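Local atomic coordinates of abietadiene synthase, chloroplastic (Abies grandis, PDB entry 3S9V), a protein that is a largely helical plant plastid enzyme of the terpene synthase family, combining an N-terminal terpene synthase domain with a metal-binding domain. Residues R45-G50 against M455-N460; W275-V280 against E291-A296; Y299-W304 against R328-H333; D321-G326 against D340-F345. All coordinates share one frame; numbering follows the deposited sequence.

Interaction 1 (R45-G50 against M455-N460)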
loop_
_atom_site.group_PDB
_atom_site.type_symbol
_atom_site.label_atom_id
_atom_site.label_comp_id
_atom_site.label_asym_id
_atom_site.label_seq_id
_atom_site.Cartn_x
_atom_site.Cartn_y
_atom_site.Cartn_z
ATOM N N ARG A 45 -20.343 0.269 -6.548
ATOM C CA ARG A 45 -21.305 -0.228 -7.528
ATOM C C ARG A 45 -21.516 0.756 -8.673
ATOM O O ARG A 45 -21.911 0.366 -9.767
ATOM C CB ARG A 45 -22.644 -0.534 -6.855
ATOM C CG ARG A 45 -22.557 -1.617 -5.789
ATOM C CD ARG A 45 -23.939 -2.035 -5.316
ATOM N NE ARG A 45 -24.736 -2.553 -6.427
ATOM C CZ ARG A 45 -25.989 -2.989 -6.321
ATOM N NH1 ARG A 45 -26.608 -2.977 -5.146
ATOM N NH2 ARG A 45 -26.622 -3.438 -7.397
ATOM N N CYS A 46 -21.246 2.032 -8.416
ATOM C CA CYS A 46 -21.398 3.072 -9.430
ATOM C C CYS A 46 -20.185 3.188 -10.352
ATOM O O CYS A 46 -20.292 3.720 -11.455
ATOM C CB CYS A 46 -21.634 4.433 -8.771
ATOM S SG CYS A 46 -23.289 4.685 -8.126
ATOM N N MET A 47 -19.030 2.712 -9.898
ATOM C CA MET A 47 -17.826 2.798 -10.714
ATOM C C MET A 47 -18.023 2.301 -12.139
ATOM O O MET A 47 -18.505 1.189 -12.364
ATOM C CB MET A 47 -16.683 2.036 -10.049
ATOM C CG MET A 47 -15.895 2.893 -9.072
ATOM S SD MET A 47 -14.846 1.955 -7.984
ATOM C CE MET A 47 -15.071 2.866 -6.461
ATOM N N GLY A 48 -17.659 3.150 -13.096
ATOM C CA GLY A 48 -17.779 2.808 -14.503
ATOM C C GLY A 48 -16.488 3.167 -15.214
ATOM O O GLY A 48 -15.461 2.531 -14.977
ATOM N N TYR A 49 -16.525 4.180 -16.078
ATOM C CA TYR A 49 -15.315 4.597 -16.773
ATOM C C TYR A 49 -14.549 5.647 -15.982
ATOM O O TYR A 49 -13.453 6.055 -16.369
ATOM C CB TYR A 49 -15.640 5.115 -18.172
ATOM C CG TYR A 49 -15.987 4.001 -19.131
ATOM C CD1 TYR A 49 -17.271 3.884 -19.659
ATOM C CD2 TYR A 49 -15.023 3.058 -19.512
ATOM C CE1 TYR A 49 -17.593 2.861 -20.543
ATOM C CE2 TYR A 49 -15.333 2.028 -20.396
ATOM C CZ TYR A 49 -16.622 1.937 -20.909
ATOM O OH TYR A 49 -16.947 0.923 -21.783
ATOM N N GLY A 50 -15.135 6.087 -14.871
ATOM C CA GLY A 50 -14.453 7.054 -14.034
ATOM C C GLY A 50 -15.209 8.319 -13.692
ATOM O O GLY A 50 -15.883 8.910 -14.535
ATOM N N MET A 455 -10.682 13.327 -8.140
ATOM C CA MET A 455 -11.189 11.973 -8.243
ATOM C C MET A 455 -12.016 11.651 -6.999
ATOM O O MET A 455 -11.497 11.122 -6.018
ATOM C CB MET A 455 -10.033 10.983 -8.400
ATOM C CG MET A 455 -10.236 9.967 -9.531
ATOM S SD MET A 455 -10.078 10.667 -11.186
ATOM C CE MET A 455 -8.529 11.087 -11.094
ATOM N N PRO A 456 -13.322 11.979 -7.034
ATOM C CA PRO A 456 -14.311 11.774 -5.966
ATOM C C PRO A 456 -14.319 10.385 -5.325
ATOM O O PRO A 456 -14.705 10.238 -4.162
ATOM C CB PRO A 456 -15.636 12.082 -6.664
ATOM C CG PRO A 456 -15.250 13.126 -7.653
ATOM C CD PRO A 456 -13.964 12.584 -8.215
ATOM N N TYR A 457 -13.899 9.367 -6.071
ATOM C CA TYR A 457 -13.899 8.014 -5.525
ATOM C C TYR A 457 -12.554 7.545 -4.977
ATOM O O TYR A 457 -12.411 6.395 -4.560
ATOM C CB TYR A 457 -14.454 7.024 -6.558
ATOM C CG TYR A 457 -15.895 7.313 -6.936
ATOM C CD1 TYR A 457 -16.647 8.262 -6.232
ATOM C CD2 TYR A 457 -16.512 6.645 -7.990
ATOM C CE1 TYR A 457 -17.979 8.538 -6.568
ATOM C CE2 TYR A 457 -17.842 6.914 -8.336
ATOM C CZ TYR A 457 -18.567 7.861 -7.621
ATOM O OH TYR A 457 -19.877 8.133 -7.953
ATOM N N ILE A 458 -11.572 8.438 -4.964
ATOM C CA ILE A 458 -10.264 8.110 -4.403
ATOM C C ILE A 458 -10.005 9.055 -3.226
ATOM O O ILE A 458 -9.540 8.630 -2.166
ATOM C CB ILE A 458 -9.128 8.272 -5.426
ATOM C CG1 ILE A 458 -9.402 7.406 -6.660
ATOM C CG2 ILE A 458 -7.807 7.862 -4.784
ATOM C CD1 ILE A 458 -8.384 7.571 -7.770
ATOM N N SER A 459 -10.310 10.335 -3.436
ATOM C CA SER A 459 -10.154 11.379 -2.420
ATOM C C SER A 459 -11.572 11.697 -1.964
ATOM O O SER A 459 -12.345 12.325 -2.690
ATOM C CB SER A 459 -9.502 12.631 -3.019
ATOM O OG SER A 459 -8.197 12.353 -3.501
ATOM N N ASN A 460 -11.906 11.263 -0.756
ATOM C CA ASN A 460 -13.252 11.443 -0.239
ATOM C C ASN A 460 -13.260 11.480 1.287
ATOM O O ASN A 460 -12.585 10.689 1.941
ATOM C CB ASN A 460 -14.117 10.281 -0.747
ATOM C CG ASN A 460 -15.571 10.421 -0.372
ATOM O OD1 ASN A 460 -15.925 10.433 0.804
ATOM N ND2 ASN A 460 -16.433 10.525 -1.381
#

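Interaction 2 (W275-V280 against E291-A296)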
loop_
_atom_site.group_PDB
_atom_site.type_symbol
_atom_site.label_atom_id
_atom_site.label_comp_id
_atom_site.label_asym_id
_atom_site.label_seq_id
_atom_site.Cartn_x
_atom_site.Cartn_y
_atom_site.Cartn_z
ATOM N N TRP A 275 -7.081 2.451 -7.154
ATOM C CA TRP A 275 -6.832 3.423 -6.100
ATOM C C TRP A 275 -7.918 3.387 -5.013
ATOM O O TRP A 275 -7.639 3.589 -3.833
ATOM C CB TRP A 275 -6.710 4.823 -6.711
ATOM C CG TRP A 275 -5.294 5.259 -6.925
ATOM C CD1 TRP A 275 -4.642 6.249 -6.258
ATOM C CD2 TRP A 275 -4.333 4.683 -7.826
ATOM N NE1 TRP A 275 -3.335 6.327 -6.676
ATOM C CE2 TRP A 275 -3.118 5.377 -7.637
ATOM C CE3 TRP A 275 -4.382 3.648 -8.769
ATOM C CZ2 TRP A 275 -1.956 5.071 -8.356
ATOM C CZ3 TRP A 275 -3.223 3.341 -9.489
ATOM C CH2 TRP A 275 -2.027 4.052 -9.276
ATOM N N ALA A 276 -9.154 3.119 -5.408
ATOM C CA ALA A 276 -10.240 3.048 -4.438
ATOM C C ALA A 276 -10.003 1.863 -3.511
ATOM O O ALA A 276 -10.153 1.969 -2.286
ATOM C CB ALA A 276 -11.579 2.894 -5.159
ATOM N N VAL A 277 -9.627 0.733 -4.109
ATOM C CA VAL A 277 -9.358 -0.495 -3.362
ATOM C C VAL A 277 -8.160 -0.341 -2.434
ATOM O O VAL A 277 -8.186 -0.784 -1.282
ATOM C CB VAL A 277 -9.077 -1.678 -4.326
ATOM C CG1 VAL A 277 -8.446 -2.851 -3.567
ATOM C CG2 VAL A 277 -10.368 -2.115 -5.003
ATOM N N ASP A 278 -7.104 0.277 -2.948
ATOM C CA ASP A 278 -5.884 0.476 -2.172
ATOM C C ASP A 278 -6.182 1.425 -1.018
ATOM O O ASP A 278 -5.672 1.254 0.083
ATOM C CB ASP A 278 -4.772 1.049 -3.068
ATOM C CG ASP A 278 -3.429 1.116 -2.364
ATOM O OD1 ASP A 278 -2.983 0.079 -1.828
ATOM O OD2 ASP A 278 -2.814 2.199 -2.349
ATOM N N THR A 279 -7.031 2.413 -1.276
ATOM C CA THR A 279 -7.407 3.390 -0.260
ATOM C C THR A 279 -8.122 2.753 0.921
ATOM O O THR A 279 -7.754 2.992 2.066
ATOM C CB THR A 279 -8.315 4.489 -0.853
ATOM O OG1 THR A 279 -7.600 5.179 -1.880
ATOM C CG2 THR A 279 -8.732 5.491 0.219
ATOM N N VAL A 280 -9.148 1.949 0.647
ATOM C CA VAL A 280 -9.892 1.297 1.727
ATOM C C VAL A 280 -9.054 0.222 2.434
ATOM O O VAL A 280 -9.276 -0.072 3.617
ATOM C CB VAL A 280 -11.210 0.677 1.217
ATOM C CG1 VAL A 280 -12.122 1.768 0.687
ATOM C CG2 VAL A 280 -10.931 -0.349 0.141
ATOM N N GLU A 291 -17.085 -8.000 -1.238
ATOM C CA GLU A 291 -17.793 -8.265 -2.490
ATOM C C GLU A 291 -17.549 -7.179 -3.532
ATOM O O GLU A 291 -17.484 -7.465 -4.727
ATOM C CB GLU A 291 -19.301 -8.369 -2.245
ATOM C CG GLU A 291 -19.742 -9.516 -1.355
ATOM C CD GLU A 291 -21.203 -9.392 -0.949
ATOM O OE1 GLU A 291 -21.519 -8.496 -0.136
ATOM O OE2 GLU A 291 -22.036 -10.182 -1.452
ATOM N N GLU A 292 -17.425 -5.936 -3.075
ATOM C CA GLU A 292 -17.202 -4.806 -3.967
ATOM C C GLU A 292 -15.783 -4.822 -4.510
ATOM O O GLU A 292 -15.559 -4.581 -5.699
ATOM C CB GLU A 292 -17.434 -3.483 -3.232
ATOM C CG GLU A 292 -18.871 -3.210 -2.823
ATOM C CD GLU A 292 -19.440 -4.272 -1.904
ATOM O OE1 GLU A 292 -18.794 -4.593 -0.881
ATOM O OE2 GLU A 292 -20.544 -4.779 -2.204
ATOM N N ILE A 293 -14.828 -5.096 -3.626
ATOM C CA ILE A 293 -13.420 -5.146 -3.995
ATOM C C ILE A 293 -13.230 -6.287 -4.985
ATOM O O ILE A 293 -12.406 -6.205 -5.897
ATOM C CB ILE A 293 -12.543 -5.365 -2.738
ATOM C CG1 ILE A 293 -12.633 -4.131 -1.838
ATOM C CG2 ILE A 293 -11.100 -5.666 -3.130
ATOM C CD1 ILE A 293 -11.874 -4.255 -0.523
ATOM N N LYS A 294 -14.019 -7.343 -4.812
ATOM C CA LYS A 294 -13.951 -8.513 -5.686
ATOM C C LYS A 294 -14.418 -8.122 -7.082
ATOM O O LYS A 294 -13.750 -8.404 -8.078
ATOM C CB LYS A 294 -14.846 -9.618 -5.122
ATOM C CG LYS A 294 -14.424 -11.035 -5.461
ATOM C CD LYS A 294 -14.919 -11.479 -6.818
ATOM C CE LYS A 294 -14.572 -12.942 -7.062
ATOM N NZ LYS A 294 -15.073 -13.424 -8.378
ATOM N N GLU A 295 -15.560 -7.449 -7.148
ATOM C CA GLU A 295 -16.123 -7.028 -8.425
ATOM C C GLU A 295 -15.201 -6.044 -9.164
ATOM O O GLU A 295 -15.081 -6.089 -10.382
ATOM C CB GLU A 295 -17.497 -6.388 -8.196
ATOM C CG GLU A 295 -18.471 -6.537 -9.359
ATOM C CD GLU A 295 -19.863 -5.994 -9.040
ATOM O OE1 GLU A 295 -20.030 -4.755 -8.959
ATOM O OE2 GLU A 295 -20.791 -6.813 -8.862
ATOM N N ALA A 296 -14.548 -5.164 -8.416
ATOM C CA ALA A 296 -13.655 -4.175 -8.998
ATOM C C ALA A 296 -12.361 -4.792 -9.523
ATOM O O ALA A 296 -11.883 -4.423 -10.597
ATOM C CB ALA A 296 -13.344 -3.099 -7.965
#

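Interaction 3 (Y299-W304 against R328-H333)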
loop_
_atom_site.group_PDB
_atom_site.type_symbol
_atom_site.label_atom_id
_atom_site.label_comp_id
_atom_site.label_asym_id
_atom_site.label_seq_id
_atom_site.Cartn_x
_atom_site.Cartn_y
_atom_site.Cartn_z
ATOM N N TYR A 299 -12.735 -6.881 -12.734
ATOM C CA TYR A 299 -12.784 -5.971 -13.863
ATOM C C TYR A 299 -11.373 -5.602 -14.299
ATOM O O TYR A 299 -11.028 -5.729 -15.475
ATOM C CB TYR A 299 -13.552 -4.707 -13.482
ATOM C CG TYR A 299 -13.632 -3.678 -14.591
ATOM C CD1 TYR A 299 -14.697 -3.673 -15.494
ATOM C CD2 TYR A 299 -12.631 -2.710 -14.741
ATOM C CE1 TYR A 299 -14.766 -2.721 -16.520
ATOM C CE2 TYR A 299 -12.688 -1.762 -15.760
ATOM C CZ TYR A 299 -13.758 -1.771 -16.644
ATOM O OH TYR A 299 -13.823 -0.814 -17.634
ATOM N N VAL A 300 -10.556 -5.149 -13.350
ATOM C CA VAL A 300 -9.189 -4.767 -13.674
ATOM C C VAL A 300 -8.396 -5.924 -14.263
ATOM O O VAL A 300 -7.654 -5.746 -15.229
ATOM C CB VAL A 300 -8.444 -4.235 -12.438
ATOM C CG1 VAL A 300 -6.978 -3.931 -12.794
ATOM C CG2 VAL A 300 -9.141 -2.971 -11.929
ATOM N N TYR A 301 -8.553 -7.110 -13.684
ATOM C CA TYR A 301 -7.833 -8.279 -14.169
ATOM C C TYR A 301 -8.253 -8.662 -15.593
ATOM O O TYR A 301 -7.415 -9.094 -16.381
ATOM C CB TYR A 301 -8.039 -9.475 -13.227
ATOM C CG TYR A 301 -7.268 -10.720 -13.647
ATOM C CD1 TYR A 301 -5.873 -10.737 -13.631
ATOM C CD2 TYR A 301 -7.936 -11.866 -14.096
ATOM C CE1 TYR A 301 -5.156 -11.861 -14.054
ATOM C CE2 TYR A 301 -7.228 -12.998 -14.522
ATOM C CZ TYR A 301 -5.840 -12.985 -14.498
ATOM O OH TYR A 301 -5.136 -14.085 -14.925
ATOM N N SER A 302 -9.539 -8.509 -15.917
ATOM C CA SER A 302 -10.026 -8.837 -17.257
ATOM C C SER A 302 -9.409 -7.886 -18.265
ATOM O O SER A 302 -9.564 -8.067 -19.469
ATOM C CB SER A 302 -11.551 -8.722 -17.341
ATOM O OG SER A 302 -11.969 -7.367 -17.352
ATOM N N HIS A 303 -8.725 -6.859 -17.772
ATOM C CA HIS A 303 -8.071 -5.896 -18.652
ATOM C C HIS A 303 -6.565 -5.927 -18.447
ATOM O O HIS A 303 -5.849 -5.077 -18.966
ATOM C CB HIS A 303 -8.597 -4.484 -18.396
ATOM C CG HIS A 303 -9.988 -4.266 -18.896
ATOM N ND1 HIS A 303 -10.302 -4.272 -20.237
ATOM C CD2 HIS A 303 -11.155 -4.079 -18.235
ATOM C CE1 HIS A 303 -11.604 -4.100 -20.382
ATOM N NE2 HIS A 303 -12.145 -3.981 -19.181
ATOM N N TRP A 304 -6.092 -6.908 -17.681
ATOM C CA TRP A 304 -4.665 -7.044 -17.418
ATOM C C TRP A 304 -3.904 -7.376 -18.699
ATOM O O TRP A 304 -4.366 -8.151 -19.532
ATOM C CB TRP A 304 -4.407 -8.135 -16.371
ATOM C CG TRP A 304 -2.993 -8.124 -15.824
ATOM C CD1 TRP A 304 -2.017 -9.046 -16.057
ATOM C CD2 TRP A 304 -2.409 -7.130 -14.965
ATOM N NE1 TRP A 304 -0.862 -8.690 -15.398
ATOM C CE2 TRP A 304 -1.077 -7.519 -14.722
ATOM C CE3 TRP A 304 -2.887 -5.944 -14.379
ATOM C CZ2 TRP A 304 -0.208 -6.765 -13.914
ATOM C CZ3 TRP A 304 -2.023 -5.193 -13.576
ATOM C CH2 TRP A 304 -0.697 -5.611 -13.354
ATOM N N ARG A 328 0.673 -5.517 -7.294
ATOM C CA ARG A 328 0.612 -5.855 -5.867
ATOM C C ARG A 328 -0.772 -6.286 -5.390
ATOM O O ARG A 328 -0.921 -7.346 -4.767
ATOM C CB ARG A 328 1.087 -4.689 -4.993
ATOM C CG ARG A 328 1.105 -5.012 -3.485
ATOM C CD ARG A 328 1.646 -3.836 -2.680
ATOM N NE ARG A 328 0.960 -2.623 -3.090
ATOM C CZ ARG A 328 -0.175 -2.181 -2.565
ATOM N NH1 ARG A 328 -0.724 -1.071 -3.038
ATOM N NH2 ARG A 328 -0.736 -2.821 -1.545
ATOM N N ILE A 329 -1.780 -5.469 -5.674
ATOM C CA ILE A 329 -3.138 -5.774 -5.243
ATOM C C ILE A 329 -3.741 -7.020 -5.889
ATOM O O ILE A 329 -4.407 -7.798 -5.212
ATOM C CB ILE A 329 -4.068 -4.578 -5.472
ATOM C CG1 ILE A 329 -3.597 -3.406 -4.604
ATOM C CG2 ILE A 329 -5.509 -4.960 -5.131
ATOM C CD1 ILE A 329 -4.404 -2.120 -4.776
ATOM N N LEU A 330 -3.521 -7.212 -7.186
ATOM C CA LEU A 330 -4.039 -8.396 -7.869
ATOM C C LEU A 330 -3.316 -9.637 -7.350
ATOM O O LEU A 330 -3.913 -10.709 -7.204
ATOM C CB LEU A 330 -3.853 -8.281 -9.390
ATOM C CG LEU A 330 -4.760 -7.255 -10.087
ATOM C CD1 LEU A 330 -4.406 -7.157 -11.556
ATOM C CD2 LEU A 330 -6.221 -7.675 -9.933
ATOM N N ARG A 331 -2.026 -9.487 -7.068
ATOM C CA ARG A 331 -1.256 -10.599 -6.548
ATOM C C ARG A 331 -1.752 -10.982 -5.163
ATOM O O ARG A 331 -2.002 -12.160 -4.890
ATOM C CB ARG A 331 0.230 -10.254 -6.473
ATOM C CG ARG A 331 1.012 -11.179 -5.543
ATOM C CD ARG A 331 2.501 -11.083 -5.790
ATOM N NE ARG A 331 2.856 -11.725 -7.047
ATOM C CZ ARG A 331 4.095 -11.826 -7.508
ATOM N NH1 ARG A 331 4.319 -12.435 -8.662
ATOM N NH2 ARG A 331 5.105 -11.309 -6.820
ATOM N N LEU A 332 -1.897 -9.996 -4.284
ATOM C CA LEU A 332 -2.356 -10.298 -2.934
ATOM C C LEU A 332 -3.748 -10.905 -2.926
ATOM O O LEU A 332 -4.080 -11.676 -2.025
ATOM C CB LEU A 332 -2.313 -9.046 -2.048
ATOM C CG LEU A 332 -0.902 -8.567 -1.680
ATOM C CD1 LEU A 332 -0.972 -7.256 -0.926
ATOM C CD2 LEU A 332 -0.206 -9.629 -0.832
ATOM N N HIS A 333 -4.564 -10.585 -3.924
ATOM C CA HIS A 333 -5.913 -11.141 -3.960
ATOM C C HIS A 333 -6.073 -12.447 -4.737
ATOM O O HIS A 333 -7.189 -12.830 -5.088
ATOM C CB HIS A 333 -6.898 -10.091 -4.472
ATOM C CG HIS A 333 -7.198 -9.027 -3.468
ATOM N ND1 HIS A 333 -8.361 -9.009 -2.729
ATOM C CD2 HIS A 333 -6.460 -7.981 -3.031
ATOM C CE1 HIS A 333 -8.327 -7.997 -1.880
ATOM N NE2 HIS A 333 -7.182 -7.357 -2.043
#

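Interaction 4 (D321-G326 against D340-F345)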
loop_
_atom_site.group_PDB
_atom_site.type_symbol
_atom_site.label_atom_id
_atom_site.label_comp_id
_atom_site.label_asym_id
_atom_site.label_seq_id
_atom_site.Cartn_x
_atom_site.Cartn_y
_atom_site.Cartn_z
ATOM N N ASP A 321 3.096 3.272 -12.456
ATOM C CA ASP A 321 2.260 3.499 -11.279
ATOM C C ASP A 321 1.042 2.576 -11.271
ATOM O O ASP A 321 0.829 1.856 -10.303
ATOM C CB ASP A 321 1.818 4.970 -11.206
ATOM C CG ASP A 321 1.533 5.432 -9.773
ATOM O OD1 ASP A 321 1.691 4.625 -8.818
ATOM O OD2 ASP A 321 1.156 6.613 -9.604
ATOM N N ASP A 322 0.248 2.598 -12.343
ATOM C CA ASP A 322 -0.933 1.739 -12.432
ATOM C C ASP A 322 -0.532 0.262 -12.472
ATOM O O ASP A 322 -1.233 -0.595 -11.930
ATOM C CB ASP A 322 -1.748 2.037 -13.693
ATOM C CG ASP A 322 -2.500 3.347 -13.614
ATOM O OD1 ASP A 322 -1.976 4.365 -14.113
ATOM O OD2 ASP A 322 -3.614 3.361 -13.047
ATOM N N THR A 323 0.585 -0.030 -13.132
ATOM C CA THR A 323 1.060 -1.405 -13.249
ATOM C C THR A 323 1.557 -1.941 -11.915
ATOM O O THR A 323 1.276 -3.079 -11.557
ATOM C CB THR A 323 2.190 -1.525 -14.284
ATOM O OG1 THR A 323 1.699 -1.122 -15.567
ATOM C CG2 THR A 323 2.681 -2.965 -14.363
ATOM N N ALA A 324 2.296 -1.122 -11.180
ATOM C CA ALA A 324 2.797 -1.533 -9.876
ATOM C C ALA A 324 1.636 -1.704 -8.891
ATOM O O ALA A 324 1.627 -2.644 -8.101
ATOM C CB ALA A 324 3.791 -0.511 -9.351
ATOM N N MET A 325 0.661 -0.797 -8.932
ATOM C CA MET A 325 -0.494 -0.897 -8.039
ATOM C C MET A 325 -1.223 -2.200 -8.342
ATOM O O MET A 325 -1.451 -3.027 -7.455
ATOM C CB MET A 325 -1.460 0.269 -8.256
ATOM C CG MET A 325 -1.256 1.475 -7.357
ATOM S SD MET A 325 -1.794 1.230 -5.647
ATOM C CE MET A 325 -0.253 1.246 -4.889
ATOM N N GLY A 326 -1.582 -2.371 -9.612
ATOM C CA GLY A 326 -2.289 -3.565 -10.026
ATOM C C GLY A 326 -1.537 -4.843 -9.719
ATOM O O GLY A 326 -2.141 -5.820 -9.278
ATOM N N ASP A 340 6.757 -9.841 -14.425
ATOM C CA ASP A 340 7.377 -9.519 -15.713
ATOM C C ASP A 340 6.838 -8.202 -16.263
ATOM O O ASP A 340 7.473 -7.580 -17.117
ATOM C CB ASP A 340 7.116 -10.608 -16.762
ATOM C CG ASP A 340 7.809 -11.913 -16.442
ATOM O OD1 ASP A 340 8.924 -11.880 -15.880
ATOM O OD2 ASP A 340 7.241 -12.974 -16.775
ATOM N N VAL A 341 5.661 -7.787 -15.790
ATOM C CA VAL A 341 5.059 -6.533 -16.247
ATOM C C VAL A 341 5.980 -5.341 -15.983
ATOM O O VAL A 341 5.964 -4.367 -16.732
ATOM C CB VAL A 341 3.686 -6.245 -15.558
ATOM C CG1 VAL A 341 2.645 -7.251 -16.002
ATOM C CG2 VAL A 341 3.840 -6.275 -14.053
ATOM N N LEU A 342 6.781 -5.422 -14.926
ATOM C CA LEU A 342 7.696 -4.338 -14.582
ATOM C C LEU A 342 8.884 -4.193 -15.537
ATOM O O LEU A 342 9.499 -3.130 -15.605
ATOM C CB LEU A 342 8.224 -4.518 -13.157
ATOM C CG LEU A 342 7.221 -4.445 -12.006
ATOM C CD1 LEU A 342 7.974 -4.592 -10.700
ATOM C CD2 LEU A 342 6.463 -3.113 -12.033
ATOM N N LYS A 343 9.212 -5.253 -16.268
ATOM C CA LYS A 343 10.333 -5.202 -17.204
ATOM C C LYS A 343 10.167 -4.074 -18.220
ATOM O O LYS A 343 11.141 -3.497 -18.698
ATOM C CB LYS A 343 10.484 -6.548 -17.921
ATOM C CG LYS A 343 11.195 -7.625 -17.088
ATOM C CD LYS A 343 11.186 -8.977 -17.805
ATOM C CE LYS A 343 12.176 -9.966 -17.190
ATOM N NZ LYS A 343 11.961 -10.220 -15.737
ATOM N N THR A 344 8.921 -3.751 -18.533
ATOM C CA THR A 344 8.609 -2.688 -19.480
ATOM C C THR A 344 9.154 -1.321 -19.045
ATOM O O THR A 344 9.391 -0.446 -19.882
ATOM C CB THR A 344 7.074 -2.557 -19.653
ATOM O OG1 THR A 344 6.556 -3.747 -20.255
ATOM C CG2 THR A 344 6.721 -1.357 -20.514
ATOM N N PHE A 345 9.354 -1.142 -17.739
ATOM C CA PHE A 345 9.815 0.138 -17.214
ATOM C C PHE A 345 11.276 0.214 -16.761
ATOM O O PHE A 345 11.735 1.251 -16.274
ATOM C CB PHE A 345 8.885 0.556 -16.078
ATOM C CG PHE A 345 7.428 0.521 -16.459
ATOM C CD1 PHE A 345 6.664 -0.622 -16.240
ATOM C CD2 PHE A 345 6.833 1.608 -17.099
ATOM C CE1 PHE A 345 5.336 -0.682 -16.655
ATOM C CE2 PHE A 345 5.508 1.554 -17.516
ATOM C CZ PHE A 345 4.760 0.407 -17.292
#

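Interaction 1 (R45-G50 against M455-N460)
Cys46, in the last turn of helix 29-46, points its CB bond toward Tyr457. CB lies 4.2 Å from Tyr457 OH, a loose touch at the end of the phenol. Met47 is the first residue to leave the helix and carries the rest of the contact. Its CG meets Tyr457 CD2 at 4.0 Å, and the thioether chain and the phenol run alongside each other, pointing opposite ways. The Tyr457 ring is placed there by chi1 of -62°, with CG anti to the carbonyl carbon. Beyond the contact, Gly48 O is bound by Arg273 NH1 and Gly50 O by Tyr266 OH. On the other side, the turn that presents Tyr457 is held from within. Met455 O accepts from both Ile458 N and Ser459 N. Asn460 ND2 bonds Pro456 O at 3.3 Å, and Pro456 O lies in the Asn460 amide plane. Met47 and Tyr457 both also touch Glu272 of helix 269-282. The arrangement is an apolar contact between a helix end and the turn leading into helix 461-491, whose N-cap is Asn460.

Interaction 2 (W275-V280 against E291-A296)
Val277 and Ile293 mark the closest backbone approach of two nearly antiparallel helical segments, 275-280 and 291-296, whose axes come within 10.4 Å at 149°. They belong to helices 269-282 and 290-301, which follow each other in the chain and form an alpha-helical hairpin of the N-terminal terpene synthase domain. The contact is apolar and buried. Ile293 CG2 is anti to its own backbone N, and from there it meets both methyls of Val277. CG1 of Val277 is the nearer, at 3.9 Å from Ile293 CG2, and the two side chains cross obliquely. The second methyl of Val277, CG2, also faces Ala296, with 4.3 Å to Ala296 CB. Phe44 of helix 29-46 covers Val277 and Ala276 from outside the pair. One turn on from Val277, Val280 and Ile293 reach toward each other tip to tip, with Val280 CG2 4.1 Å from Ile293 CD1.

Interaction 3 (Y299-W304 against R328-H333)
Leu330 extends from its helix with CG anti to the carbonyl carbon (chi1 -71°) and chi2 near 175°, which brings CD1 to Trp304 and CD2 to Tyr301 CB. Trp304 has its indole anti to the backbone N (chi1 -167°). Leu330 CD1 lies 3.3 Å above the Trp304 indole plane, toward the rim of its six-membered ring. The tightest approach is Leu330 CD1 to Trp304 CE3, 3.4 Å. Trp304 CZ3 follows at 3.7 Å from Leu330 CD1. Leucine and indole pass one another with their ends pointing opposite ways. Leu330 CD1 also lies at the edge of the Tyr301 ring, near its plane. The other methyl, CD2, touches Tyr301 CB at 4.2 Å. Val300 closes the apolar group, its CG1 4.3 Å from Leu330 CD1. A type I turn from Tyr301 to Trp304 brings the indole round, with Trp304 N bonded to Tyr301 O. In the N-terminal domain, the contact joins the C-terminal end of helix 290-301 to that of helix 320-332. Leu297 of helix 290-301 also touches Leu330, Val300 packs on Arg273 and Leu274 of helix 269-282, and Trp304 reaches the loop residues Ile309 and Val341.

Interaction 4 (D321-G326 against D340-F345)
Thr323 is the tight part of this contact, with Val341 against its methyl and Phe345 beside its hydroxyl. Thr323 CG2 comes to 3.5 Å from Val341 CG2 and nearly as close to Val341 CB. Val341 CG2 stands over its own backbone, flanked by N and C, and so faces the helix. Thr323 OG1 lies 3.8 Å from Phe345 CE1 and equally far from Phe345 CZ. This is not a polar bond. The hydroxyl is occupied by Ile309 N and Asp319 O, which fix its rotation. Packing is slacker at Leu342, whose CD2 is 4.4 Å from Thr323 CG2. The outer side is solvent-facing and charged. Asp340 and Lys343 are exposed, and Lys343 NZ forms only a weak salt bridge with Asp340 OD1, at 3.5 Å. Residues 340-344 have helical backbone angles but lack the regular helical bonds; Lys343 N instead bonds Asp340 O, and Phe345 N bonds Leu342 O at 2.9 Å. Thr344 CG2 stands over the centre of one face of the Phe345 ring, 4.1 Å above its plane. The contact thus ties helix 320-332 to the segment that follows it, within the N-terminal domain. Leu327 of the same helix touches Val341 and Leu342, and Ile320 touches Phe345. On other sides of helix 320-332, Ala324 touches Val369 of helix 363-373, while Met325 touches Trp275 of helix 269-282.

The segments of interaction 1 are 405 residues apart at their closest ends, and the other three lie between them in sequence. Interaction 2 closes before interaction 3 opens. The segments of interactions 3 and 4 alternate. Neighbouring centres are about 11 Å apart for 1-2 and 2-3 and about 12 Å for 3-4. Interactions 1 and 4 do not touch; their nearest atoms are about 8 Å apart. Interactions 2 and 3 share helix 290-301, and 3 and 4 share helix 320-332. The Asp278-Arg328 salt bridge ties interaction 2 to interaction 3. Interactions 2 to 4 join consecutive helices, and the segment that follows them, within the N-terminal domain. Interaction 1 brings chain-distant parts against helix 269-282.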